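Local coordinates for L-methionine gamma-lyase (Fusobacterium nucleatum subsp. nucleatum, PDB 6LXU), which is a PLP-dependent enzyme of the Cys/Met metabolism family, carrying its pyridoxal phosphate covalently bound to the protein, at residues I205-A210 against G223-R228; V69-I74 against G83-S88; L77-A82 against M195-K200; N150-Y155 against N181-V186. All blocks are in the same frame, centred on the assembly; numbering follows the deposited sequence. Where two conformers were deposited one is given.

Contact 1 of 4, residues I205-A210 against G223-R228; sequences IVVHSA and GLVVTR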
loop_
_atom_site.group_PDB
_atom_site.type_symbol
_atom_site.label_atom_id
_atom_site.label_comp_id
_atom_site.label_asym_id
_atom_site.label_seq_id
_atom_site.Cartn_x
_atom_site.Cartn_y
_atom_site.Cartn_z
ATOM N N ILE A 205 -9.078 29.695 -11.012
ATOM C CA ILE A 205 -8.840 28.445 -10.266
ATOM C C ILE A 205 -9.360 27.290 -11.102
ATOM O O ILE A 205 -10.477 27.343 -11.601
ATOM C CB ILE A 205 -9.578 28.448 -8.904
ATOM C CG1 ILE A 205 -9.204 29.677 -8.059
ATOM C CG2 ILE A 205 -9.307 27.141 -8.153
ATOM C CD1 ILE A 205 -10.073 29.868 -6.830
ATOM N N VAL A 206 -8.549 26.234 -11.220
ATOM C CA VAL A 206 -8.962 24.988 -11.844
ATOM C C VAL A 206 -9.094 23.930 -10.763
ATOM O O VAL A 206 -8.220 23.806 -9.901
ATOM C CB VAL A 206 -7.951 24.524 -12.910
ATOM C CG1 VAL A 206 -8.190 23.077 -13.333
ATOM C CG2 VAL A 206 -8.023 25.449 -14.110
ATOM N N VAL A 207 -10.179 23.161 -10.829
ATOM C CA VAL A 207 -10.388 22.023 -9.936
ATOM C C VAL A 207 -10.571 20.756 -10.777
ATOM O O VAL A 207 -11.075 20.780 -11.910
ATOM C CB VAL A 207 -11.563 22.240 -8.959
ATOM C CG1 VAL A 207 -11.332 23.470 -8.108
ATOM C CG2 VAL A 207 -12.891 22.294 -9.679
ATOM N N HIS A 208 -10.142 19.641 -10.185
ATOM C CA HIS A 208 -10.280 18.304 -10.790
ATOM C C HIS A 208 -10.754 17.276 -9.793
ATOM O O HIS A 208 -10.298 17.262 -8.657
ATOM C CB HIS A 208 -8.927 17.758 -11.261
ATOM C CG HIS A 208 -8.373 18.443 -12.458
ATOM N ND1 HIS A 208 -8.779 18.131 -13.737
ATOM C CD2 HIS A 208 -7.434 19.412 -12.563
ATOM C CE1 HIS A 208 -8.100 18.897 -14.578
ATOM N NE2 HIS A 208 -7.281 19.678 -13.895
ATOM N N SER A 209 -11.573 16.351 -10.281
ATOM C CA SER A 209 -11.639 15.025 -9.690
ATOM C C SER A 209 -10.532 14.175 -10.300
ATOM O O SER A 209 -10.670 13.677 -11.416
ATOM C CB SER A 209 -12.999 14.393 -9.931
ATOM O OG SER A 209 -12.988 13.065 -9.412
ATOM N N ALA A 210 -9.441 14.009 -9.554
ATOM C CA ALA A 210 -8.354 13.130 -9.980
ATOM C C ALA A 210 -8.751 11.658 -9.957
ATOM O O ALA A 210 -8.084 10.836 -10.570
ATOM C CB ALA A 210 -7.108 13.368 -9.136
ATOM N N GLY A 223 -8.860 14.697 -5.314
ATOM C CA GLY A 223 -9.099 15.971 -5.976
ATOM C C GLY A 223 -7.827 16.777 -6.060
ATOM O O GLY A 223 -6.895 16.586 -5.282
ATOM N N LEU A 224 -7.812 17.712 -7.016
ATOM C CA LEU A 224 -6.674 18.610 -7.206
ATOM C C LEU A 224 -7.172 19.997 -7.537
ATOM O O LEU A 224 -8.206 20.166 -8.192
ATOM C CB LEU A 224 -5.750 18.119 -8.320
ATOM C CG LEU A 224 -5.087 16.767 -8.090
ATOM C CD1 LEU A 224 -4.517 16.189 -9.365
ATOM C CD2 LEU A 224 -4.032 16.861 -7.015
ATOM N N VAL A 225 -6.420 20.996 -7.072
ATOM C CA VAL A 225 -6.667 22.403 -7.375
ATOM C C VAL A 225 -5.389 23.000 -7.935
ATOM O O VAL A 225 -4.318 22.709 -7.420
ATOM C CB VAL A 225 -7.069 23.175 -6.095
ATOM C CG1 VAL A 225 -7.290 24.658 -6.380
ATOM C CG2 VAL A 225 -8.300 22.567 -5.438
ATOM N N VAL A 226 -5.514 23.844 -8.968
ATOM C CA VAL A 226 -4.383 24.636 -9.450
ATOM C C VAL A 226 -4.800 26.095 -9.524
ATOM O O VAL A 226 -5.844 26.426 -10.071
ATOM C CB VAL A 226 -3.869 24.178 -10.820
ATOM C CG1 VAL A 226 -2.655 25.014 -11.240
ATOM C CG2 VAL A 226 -3.477 22.704 -10.775
ATOM N N THR A 227 -3.954 26.965 -8.970
ATOM C CA THR A 227 -4.205 28.398 -8.993
ATOM C C THR A 227 -2.915 29.156 -8.679
ATOM O O THR A 227 -1.846 28.569 -8.541
ATOM C CB THR A 227 -5.381 28.748 -8.041
ATOM O OG1 THR A 227 -5.738 30.127 -8.192
ATOM C CG2 THR A 227 -5.061 28.499 -6.587
ATOM N N ARG A 228 -3.045 30.482 -8.570
ATOM C CA ARG A 228 -1.915 31.336 -8.189
ATOM C C ARG A 228 -1.518 31.065 -6.745
ATOM O O ARG A 228 -2.372 30.691 -5.919
ATOM C CB ARG A 228 -2.269 32.826 -8.294
ATOM C CG ARG A 228 -2.726 33.322 -9.634
ATOM C CD ARG A 228 -3.148 34.787 -9.563
ATOM N NE ARG A 228 -4.355 35.102 -8.781
ATOM C CZ ARG A 228 -5.624 35.132 -9.239
ATOM N NH1 ARG A 228 -5.904 34.784 -10.489
ATOM N NH2 ARG A 228 -6.612 35.487 -8.435
#

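Contact 2 of 4, residues V69-I74 against G83-S88; sequences VLENKI and GIAMSS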
loop_
_atom_site.group_PDB
_atom_site.type_symbol
_atom_site.label_atom_id
_atom_site.label_comp_id
_atom_site.label_asym_id
_atom_site.label_seq_id
_atom_site.Cartn_x
_atom_site.Cartn_y
_atom_site.Cartn_z
ATOM N N VAL A 69 4.894 16.451 -4.635
ATOM C CA VAL A 69 5.241 16.072 -6.007
ATOM C C VAL A 69 4.014 16.054 -6.894
ATOM O O VAL A 69 4.031 16.595 -7.994
ATOM C CB VAL A 69 5.989 14.741 -6.042
ATOM C CG1 VAL A 69 6.141 14.221 -7.466
ATOM C CG2 VAL A 69 7.349 14.914 -5.400
ATOM N N LEU A 70 2.932 15.452 -6.393
ATOM C CA LEU A 70 1.688 15.426 -7.137
ATOM C C LEU A 70 1.164 16.831 -7.425
ATOM O O LEU A 70 0.723 17.140 -8.532
ATOM C CB LEU A 70 0.650 14.609 -6.369
ATOM C CG LEU A 70 -0.765 14.598 -6.937
ATOM C CD1 LEU A 70 -0.786 14.059 -8.354
ATOM C CD2 LEU A 70 -1.673 13.772 -6.038
ATOM N N GLU A 71 1.181 17.661 -6.389
ATOM C CA GLU A 71 0.727 19.041 -6.511
ATOM C C GLU A 71 1.523 19.810 -7.561
ATOM O O GLU A 71 0.957 20.528 -8.393
ATOM C CB GLU A 71 0.823 19.724 -5.158
ATOM C CG GLU A 71 -0.233 19.195 -4.190
ATOM C CD GLU A 71 -0.077 19.641 -2.758
ATOM O OE1 GLU A 71 1.009 20.110 -2.361
ATOM O OE2 GLU A 71 -1.067 19.484 -1.997
ATOM N N ASN A 72 2.837 19.665 -7.509
ATOM C CA ASN A 72 3.706 20.321 -8.495
ATOM C C ASN A 72 3.444 19.822 -9.913
ATOM O O ASN A 72 3.485 20.605 -10.869
ATOM C CB ASN A 72 5.181 20.085 -8.149
ATOM C CG ASN A 72 5.627 20.794 -6.903
ATOM O OD1 ASN A 72 5.003 21.726 -6.453
ATOM N ND2 ASN A 72 6.754 20.360 -6.360
ATOM N N LYS A 73 3.182 18.532 -10.048
ATOM C CA LYS A 73 2.912 17.931 -11.360
ATOM C C LYS A 73 1.645 18.478 -11.971
ATOM O O LYS A 73 1.629 18.858 -13.142
ATOM C CB LYS A 73 2.798 16.406 -11.283
ATOM C CG LYS A 73 4.124 15.699 -11.228
ATOM C CD LYS A 73 3.994 14.190 -11.152
ATOM C CE LYS A 73 5.361 13.560 -10.979
ATOM N NZ LYS A 73 6.222 13.751 -12.175
ATOM N N ILE A 74 0.545 18.504 -11.211
ATOM C CA ILE A 74 -0.687 19.020 -11.790
ATOM C C ILE A 74 -0.570 20.522 -12.090
ATOM O O ILE A 74 -1.092 20.995 -13.105
ATOM C CB ILE A 74 -1.932 18.657 -10.953
ATOM C CG1 ILE A 74 -3.221 19.006 -11.705
ATOM C CG2 ILE A 74 -1.932 19.339 -9.597
ATOM C CD1 ILE A 74 -3.426 18.282 -13.026
ATOM N N GLY A 83 -0.220 23.899 -6.919
ATOM C CA GLY A 83 -1.203 22.836 -6.801
ATOM C C GLY A 83 -1.518 22.498 -5.362
ATOM O O GLY A 83 -0.684 22.675 -4.477
ATOM N N ILE A 84 -2.748 22.022 -5.136
ATOM C CA ILE A 84 -3.169 21.511 -3.837
ATOM C C ILE A 84 -3.919 20.214 -4.078
ATOM O O ILE A 84 -4.755 20.143 -4.979
ATOM C CB ILE A 84 -4.121 22.465 -3.100
ATOM C CG1 ILE A 84 -3.714 23.927 -3.255
ATOM C CG2 ILE A 84 -4.192 22.096 -1.626
ATOM C CD1 ILE A 84 -4.797 24.826 -2.748
ATOM N N ALA A 85 -3.631 19.200 -3.259
ATOM C CA ALA A 85 -4.300 17.907 -3.353
ATOM C C ALA A 85 -5.236 17.683 -2.178
ATOM O O ALA A 85 -4.953 18.087 -1.047
ATOM C CB ALA A 85 -3.290 16.790 -3.416
ATOM N N MET A 86 -6.335 16.991 -2.472
ATOM C CA MET A 86 -7.353 16.628 -1.492
ATOM C C MET A 86 -7.782 15.191 -1.736
ATOM O O MET A 86 -7.509 14.603 -2.774
ATOM C CB MET A 86 -8.574 17.550 -1.581
ATOM C CG MET A 86 -8.300 19.011 -1.268
ATOM S SD MET A 86 -7.530 19.931 -2.610
ATOM C CE MET A 86 -7.676 21.575 -1.920
ATOM N N SER A 87 -8.525 14.652 -0.774
ATOM C CA SER A 87 -8.942 13.250 -0.803
ATOM C C SER A 87 -10.210 12.968 -1.612
ATOM O O SER A 87 -10.686 11.833 -1.605
ATOM C CB SER A 87 -9.059 12.707 0.604
ATOM O OG SER A 87 -10.038 13.429 1.306
ATOM N N SER A 88 -10.729 13.961 -2.338
ATOM C CA SER A 88 -11.714 13.720 -3.401
ATOM C C SER A 88 -11.833 14.988 -4.226
ATOM O O SER A 88 -11.451 16.074 -3.780
ATOM C CB SER A 88 -13.100 13.359 -2.850
ATOM O OG SER A 88 -13.702 14.474 -2.211
HETATM O O HOH W 1 -2.692 19.403 0.164
HETATM O O HOH W 2 2.453 23.322 -5.984
#

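Contact 3 of 4, residues L77-A82 against M195-K200; sequences LEEGEA and MQKPLK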
loop_
_atom_site.group_PDB
_atom_site.type_symbol
_atom_site.label_atom_id
_atom_site.label_comp_id
_atom_site.label_asym_id
_atom_site.label_seq_id
_atom_site.Cartn_x
_atom_site.Cartn_y
_atom_site.Cartn_z
ATOM N N LEU A 77 1.185 20.724 -15.381
ATOM C CA LEU A 77 0.313 20.329 -16.484
ATOM C C LEU A 77 -0.711 21.389 -16.854
ATOM O O LEU A 77 -0.988 21.577 -18.042
ATOM C CB LEU A 77 -0.389 19.007 -16.169
ATOM C CG LEU A 77 0.541 17.788 -16.131
ATOM C CD1 LEU A 77 -0.162 16.609 -15.480
ATOM C CD2 LEU A 77 1.049 17.397 -17.513
ATOM N N GLU A 78 -1.265 22.071 -15.860
ATOM C CA GLU A 78 -2.221 23.159 -16.091
ATOM C C GLU A 78 -1.550 24.509 -16.371
ATOM O O GLU A 78 -2.217 25.493 -16.677
ATOM C CB GLU A 78 -3.167 23.305 -14.895
ATOM C CG GLU A 78 -4.174 22.177 -14.746
ATOM C CD GLU A 78 -5.313 22.187 -15.756
ATOM O OE1 GLU A 78 -5.393 23.094 -16.627
ATOM O OE2 GLU A 78 -6.145 21.241 -15.705
ATOM N N GLU A 79 -0.227 24.550 -16.213
ATOM C CA GLU A 79 0.571 25.776 -16.360
ATOM C C GLU A 79 0.122 26.863 -15.386
ATOM O O GLU A 79 0.003 28.042 -15.742
ATOM C CB GLU A 79 0.606 26.242 -17.820
ATOM C CG GLU A 79 1.212 25.190 -18.741
ATOM C CD GLU A 79 1.285 25.627 -20.187
ATOM O OE1 GLU A 79 1.639 26.793 -20.454
ATOM O OE2 GLU A 79 0.988 24.794 -21.057
ATOM N N GLY A 80 -0.126 26.451 -14.146
ATOM C CA GLY A 80 -0.386 27.355 -13.047
ATOM C C GLY A 80 0.731 27.384 -12.031
ATOM O O GLY A 80 1.668 26.586 -12.079
ATOM N N GLU A 81 0.615 28.292 -11.073
ATOM C CA GLU A 81 1.693 28.494 -10.114
ATOM C C GLU A 81 1.800 27.408 -9.056
ATOM O O GLU A 81 2.896 27.068 -8.637
ATOM C CB GLU A 81 1.537 29.825 -9.400
ATOM C CG GLU A 81 1.636 31.035 -10.322
ATOM C CD GLU A 81 1.565 32.372 -9.602
ATOM O OE1 GLU A 81 1.440 32.416 -8.365
ATOM O OE2 GLU A 81 1.650 33.418 -10.296
ATOM N N ALA A 82 0.651 26.914 -8.587
ATOM C CA ALA A 82 0.611 26.099 -7.380
ATOM C C ALA A 82 -0.506 25.080 -7.446
ATOM O O ALA A 82 -1.579 25.373 -7.943
ATOM C CB ALA A 82 0.418 27.006 -6.178
ATOM N N MET A 195 -6.404 18.243 -22.940
ATOM C CA MET A 195 -7.278 18.912 -23.903
ATOM C C MET A 195 -7.486 20.389 -23.654
ATOM O O MET A 195 -7.684 21.134 -24.623
ATOM C CB MET A 195 -8.643 18.237 -23.956
ATOM C CG MET A 195 -8.543 16.831 -24.493
ATOM S SD MET A 195 -10.078 15.907 -24.457
ATOM C CE MET A 195 -9.641 14.593 -23.321
ATOM N N GLN A 196 -7.492 20.837 -22.404
ATOM C CA GLN A 196 -7.972 22.178 -22.085
ATOM C C GLN A 196 -7.195 22.686 -20.894
ATOM O O GLN A 196 -7.011 21.939 -19.927
ATOM C CB GLN A 196 -9.454 22.045 -21.748
ATOM C CG GLN A 196 -10.244 23.305 -21.496
ATOM C CD GLN A 196 -11.731 23.004 -21.458
ATOM O OE1 GLN A 196 -12.439 23.188 -22.448
ATOM N NE2 GLN A 196 -12.212 22.502 -20.322
ATOM N N LYS A 197 -6.728 23.938 -20.961
ATOM C CA LYS A 197 -5.967 24.556 -19.882
ATOM C C LYS A 197 -6.629 25.884 -19.515
ATOM O O LYS A 197 -6.273 26.956 -20.042
ATOM C CB LYS A 197 -4.496 24.735 -20.266
ATOM C CG LYS A 197 -3.788 23.409 -20.539
ATOM C CD LYS A 197 -2.276 23.565 -20.559
ATOM C CE LYS A 197 -1.581 22.321 -21.094
ATOM N NZ LYS A 197 -0.130 22.304 -20.767
ATOM N N PRO A 198 -7.643 25.824 -18.648
ATOM C CA PRO A 198 -8.449 27.012 -18.387
ATOM C C PRO A 198 -7.665 28.226 -17.891
ATOM O O PRO A 198 -8.069 29.373 -18.189
ATOM C CB PRO A 198 -9.463 26.521 -17.338
ATOM C CG PRO A 198 -9.592 25.055 -17.607
ATOM C CD PRO A 198 -8.210 24.629 -17.982
ATOM N N LEU A 199 -6.581 28.023 -17.157
ATOM C CA LEU A 199 -5.824 29.172 -16.655
ATOM C C LEU A 199 -5.260 30.011 -17.797
ATOM O O LEU A 199 -5.146 31.238 -17.665
ATOM C CB LEU A 199 -4.694 28.719 -15.731
ATOM C CG LEU A 199 -5.140 27.939 -14.486
ATOM C CD1 LEU A 199 -3.927 27.516 -13.687
ATOM C CD2 LEU A 199 -6.105 28.725 -13.606
ATOM N N LYS A 200 -4.969 29.382 -18.927
ATOM C CA LYS A 200 -4.459 30.114 -20.096
ATOM C C LYS A 200 -5.536 30.947 -20.775
ATOM O O LYS A 200 -5.211 31.794 -21.629
ATOM C CB LYS A 200 -3.811 29.139 -21.078
ATOM C CG LYS A 200 -2.671 28.350 -20.447
ATOM C CD LYS A 200 -1.931 27.480 -21.444
ATOM C CE LYS A 200 -0.986 28.293 -22.313
ATOM N NZ LYS A 200 -0.069 27.417 -23.079
HETATM O O HOH W 3 -4.951 25.700 -16.992
#

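Contact 4 of 4, residues N150-Y155 against N181-V186; sequences NTRVVY and NTLVIV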
loop_
_atom_site.group_PDB
_atom_site.type_symbol
_atom_site.label_atom_id
_atom_site.label_comp_id
_atom_site.label_asym_id
_atom_site.label_seq_id
_atom_site.Cartn_x
_atom_site.Cartn_y
_atom_site.Cartn_z
ATOM N N ASN A 150 -21.895 41.824 -5.475
ATOM C CA ASN A 150 -21.420 40.827 -4.510
ATOM C C ASN A 150 -21.167 39.438 -5.118
ATOM O O ASN A 150 -20.966 38.478 -4.366
ATOM C CB ASN A 150 -22.382 40.723 -3.310
ATOM C CG ASN A 150 -23.738 40.197 -3.692
ATOM O OD1 ASN A 150 -24.256 40.513 -4.762
ATOM N ND2 ASN A 150 -24.332 39.389 -2.827
ATOM N N THR A 151 -21.170 39.306 -6.448
ATOM C CA THR A 151 -20.774 38.040 -7.088
ATOM C C THR A 151 -19.310 37.783 -6.822
ATOM O O THR A 151 -18.436 38.524 -7.259
ATOM C CB THR A 151 -21.062 38.044 -8.588
ATOM O OG1 THR A 151 -22.444 38.341 -8.779
ATOM C CG2 THR A 151 -20.736 36.670 -9.212
ATOM N N ARG A 152 -19.042 36.730 -6.051
ATOM C CA ARG A 152 -17.680 36.368 -5.689
ATOM C C ARG A 152 -17.110 35.244 -6.567
ATOM O O ARG A 152 -15.904 35.158 -6.721
ATOM C CB ARG A 152 -17.648 35.969 -4.209
ATOM C CG ARG A 152 -16.321 35.497 -3.663
ATOM C CD ARG A 152 -15.191 36.492 -3.844
ATOM N NE ARG A 152 -13.995 36.084 -3.114
ATOM C CZ ARG A 152 -12.754 36.493 -3.375
ATOM N NH1 ARG A 152 -12.516 37.346 -4.382
ATOM N NH2 ARG A 152 -11.747 36.071 -2.631
ATOM N N VAL A 153 -17.981 34.378 -7.072
ATOM C CA VAL A 153 -17.558 33.227 -7.868
ATOM C C VAL A 153 -18.475 33.069 -9.066
ATOM O O VAL A 153 -19.698 33.121 -8.954
ATOM C CB VAL A 153 -17.594 31.916 -7.036
ATOM C CG1 VAL A 153 -17.474 30.673 -7.921
ATOM C CG2 VAL A 153 -16.510 31.924 -5.978
ATOM N N VAL A 154 -17.845 32.850 -10.221
ATOM C CA VAL A 154 -18.508 32.291 -11.386
ATOM C C VAL A 154 -17.910 30.892 -11.550
ATOM O O VAL A 154 -16.702 30.767 -11.718
ATOM C CB VAL A 154 -18.322 33.172 -12.645
ATOM C CG1 VAL A 154 -18.806 32.464 -13.891
ATOM C CG2 VAL A 154 -19.061 34.487 -12.454
ATOM N N TYR A 155 -18.747 29.866 -11.431
ATOM C CA TYR A 155 -18.294 28.470 -11.399
ATOM C C TYR A 155 -18.765 27.784 -12.661
ATOM O O TYR A 155 -19.959 27.800 -12.957
ATOM C CB TYR A 155 -18.845 27.778 -10.153
ATOM C CG TYR A 155 -18.319 26.376 -9.965
ATOM C CD1 TYR A 155 -18.853 25.324 -10.665
ATOM C CD2 TYR A 155 -17.264 26.117 -9.101
ATOM C CE1 TYR A 155 -18.355 24.028 -10.531
ATOM C CE2 TYR A 155 -16.766 24.828 -8.932
ATOM C CZ TYR A 155 -17.312 23.786 -9.652
ATOM O OH TYR A 155 -16.810 22.505 -9.463
ATOM N N ASN A 181 -13.808 41.790 -7.952
ATOM C CA ASN A 181 -13.787 40.833 -6.844
ATOM C C ASN A 181 -14.205 39.407 -7.251
ATOM O O ASN A 181 -14.192 38.506 -6.404
ATOM C CB ASN A 181 -14.716 41.344 -5.739
ATOM C CG ASN A 181 -14.436 40.714 -4.387
ATOM O OD1 ASN A 181 -13.280 40.594 -3.970
ATOM N ND2 ASN A 181 -15.500 40.321 -3.687
ATOM N N THR A 182 -14.575 39.177 -8.508
ATOM C CA THR A 182 -15.099 37.866 -8.912
ATOM C C THR A 182 -13.995 36.899 -9.339
ATOM O O THR A 182 -13.147 37.230 -10.177
ATOM C CB THR A 182 -16.110 38.011 -10.052
ATOM O OG1 THR A 182 -17.149 38.927 -9.670
ATOM C CG2 THR A 182 -16.733 36.665 -10.437
ATOM N N LEU A 183 -14.029 35.688 -8.774
ATOM C CA LEU A 183 -13.134 34.601 -9.183
ATOM C C LEU A 183 -13.864 33.642 -10.098
ATOM O O LEU A 183 -15.019 33.302 -9.850
ATOM C CB LEU A 183 -12.643 33.839 -7.959
ATOM C CG LEU A 183 -11.767 34.631 -6.992
ATOM C CD1 LEU A 183 -11.616 33.869 -5.682
ATOM C CD2 LEU A 183 -10.411 34.941 -7.609
ATOM N N VAL A 184 -13.172 33.189 -11.141
ATOM C CA VAL A 184 -13.690 32.196 -12.052
ATOM C C VAL A 184 -13.048 30.850 -11.703
ATOM O O VAL A 184 -11.822 30.733 -11.676
ATOM C CB VAL A 184 -13.418 32.564 -13.529
ATOM C CG1 VAL A 184 -14.025 31.514 -14.453
ATOM C CG2 VAL A 184 -13.988 33.937 -13.862
ATOM N N ILE A 185 -13.909 29.857 -11.444
ATOM C CA ILE A 185 -13.483 28.510 -11.044
ATOM C C ILE A 185 -14.015 27.561 -12.095
ATOM O O ILE A 185 -15.197 27.606 -12.414
ATOM C CB ILE A 185 -14.033 28.134 -9.646
ATOM C CG1 ILE A 185 -13.608 29.186 -8.619
ATOM C CG2 ILE A 185 -13.568 26.738 -9.254
ATOM C CD1 ILE A 185 -14.168 28.985 -7.231
ATOM N N VAL A 186 -13.151 26.687 -12.622
ATOM C CA VAL A 186 -13.555 25.710 -13.631
ATOM C C VAL A 186 -13.221 24.297 -13.178
ATOM O O VAL A 186 -12.085 24.012 -12.807
ATOM C CB VAL A 186 -12.878 25.985 -14.987
ATOM C CG1 VAL A 186 -13.163 24.882 -15.995
ATOM C CG2 VAL A 186 -13.355 27.317 -15.514
HETATM O O HOH W 4 -18.078 40.545 -5.365
#

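Contact 1 of 4, residues I205-A210 against G223-R228
Val206 and Val226 face each other as an antiparallel hydrogen-bonded pair, Val206 N reaching Val226 O at 2.9 Å in an almost straight bond (177°). His208 and Leu224 form the next such pair, with His208 N 2.8 Å from Leu224 O. Between them Val207 and Val225 make a non-hydrogen-bonded pair whose side chains lie alongside each other. Val225 has CG1 anti to its backbone N (chi1 178°), which sends that methyl across to Ile205 CG2 at 3.7 Å and leaves CG2 for Val207 CG1. Ile205 CG1 runs beside Thr227 OG1 (3.5 Å), a hydroxyl bonded to the backbone of Asp204. This face, with Ile205, Val207 and Val225, is covered by helix 89-100; the other, with Val206, Leu224 and Val226, packs under helix 65-78. There Leu224 CD1 also touches Ala210 CB at 3.8 Å, just past the strand end. His208 lies on the same face, and its NE2 is hydrogen-bonded to Glu78. At the far end Ser209 OG holds the cofactor phosphate oxygen OP1 of the modified Lys212. Strand 223-227 runs antiparallel to both its neighbours, 82-86 and 205-209, in the seven-stranded mixed sheet of the PLP-dependent fold, and strand 205-209 ends at the cofactor.

Contact 2 of 4, residues V69-I74 against G83-S88
Leu70 touches the strand through its CD2 branch, which meets Ala85 CB at 4.3 Å, and the side chain also packs on helix 250-260. One residue on, Glu71 carries most of the contact. Its CG is anti to the carbonyl carbon (chi1 -71°) and the chain runs on extended, laying CB, CG and the carboxylate along the backbone of Gly83 and Ala85; CB lies 3.4 Å from Gly83 O. Ala85 N-H gives Glu71 OE2 a 2.9 Å bond, coming in on the anti side, 17° out of the carboxylate plane. A water donates to the same OE2 at 2.7 Å and to Ala85 O at 2.9 Å, so the acid grips both polar atoms of one strand residue, directly and through solvent. OE1 is salt-bridged to Arg236, which would probably stabilise the negative charge in this buried place. The backbone of Glu71 closes on the strand too: Gly83 CA comes 3.5 Å from Glu71 O, where the absence of a side chain lets helix and strand meet. Asn72 OD1 reaches Gly83 N through a second water. Ile74, a turn beyond Leu70, turns its end to Leu224 and Val226 of the neighbouring strand. Helix 65-78 leads through a short connection into strand 82-86, which passes back beneath it, segment axes at 126°: a helix packed on the outermost strand, within this chain, of the large mixed sheet in a PLP-dependent fold.

Contact 3 of 4, residues L77-A82 against M195-K200
The end of helix 65-78 faces the loop and 3-10 turn of 195-200, with CA atoms of Glu78 and Lys197 5.5 Å apart. Lys197 stretches its extended chain across the helix end, where NZ takes two acceptors: the carbonyl oxygen of Leu77, 2.9 Å away, and OE2 of Glu79 at 2.7 Å, met on its anti lone pair. Lys200 approaches the same carboxylate from its other oxygen, its NZ lying 3.2 Å from Glu79 OE1 on the syn side but 32° out of the carboxylate plane; a bend at chi3 (77°) turns the amine toward the Glu79 carboxylate. Lys8 also pairs with OE2, and the gathered positive charges probably keep Glu79 ionised. This acid sits at the C-prime position of a Schellman motif that ends the helix, with Gly80 N bonded back into the last turn, and its positive phi directs the chain on toward strand 82-86. Where the turn leaves the helix, Leu199 lays CD1 against Gly80 CA at 3.6 Å. Glu78, bent at chi2 (-74°), brings OE1 beside Pro198 CD (3.5 Å). One water bridges the backbones and this acid: it donates to Glu78 O and Glu78 OE1 and accepts from Leu199 N at 2.8 Å. The other oxygen, OE2, turns away to Asn188 as well as to His208, while Val206 of strand 205-209 packs on Glu78, Pro198 and Leu199.

Contact 4 of 4, residues N150-Y155 against N181-V186
The Arg152 guanidinium has Leu183 CD1 over the centre of one face, 3.6 Å above the plane, and the backbone carbonyl of Asn181 at its edge. There NH1 gives Asn181 O a 2.9 Å bond, the oxygen only 3° out of the guanidinium plane. A bend at chi2 (56°) brings the arginine back toward segment 181-186, and NE is held by Val100 O, so bonds at two positions fix the group's rotation. The Tyr155 ring carries Ile185 O over one face, while its CE2 meets Ile185 CG2 at 3.7 Å. Strands 151-157 and 183-187 run parallel, joined through helix 169-176 in a beta-alpha-beta crossover within the large sheet. Leu183 N bonds to Arg152 O at 2.8 Å, Val154 N to Leu183 O, and Ile185 N to Val154 O. Just before the ladder, Thr182 OG1 donates to Thr151 O at 2.8 Å from above the carbonyl plane. The methyl of Thr182, CG2, touches Val154 CG2 at 3.8 Å, on the face covered by helix 169-176. On the opposite face Ile185 sends CD1 to Val153 CG1 at 3.8 Å, beneath helix 89-100.

Overall arrangement
From the N terminus, contact 2 closes first, folding helix 65-78 onto strand 82-86 over a short connection. Contact 3 starts from the end of the same helix and closes a loop of more than a hundred residues at 195-200; its segments alternate with those of contact 2, so the two cross. Nested inside that loop is contact 4, the parallel pair 150-155 and 181-186. Contact 1 comes last, closing the link from 205-210 to 223-228 after the others. Strand 205-209 bonds to 183-187 and strand 223-227 to 82-86, so contact 1 joins contacts 4 and 2, whose centres are about 22 Å apart, within one sheet.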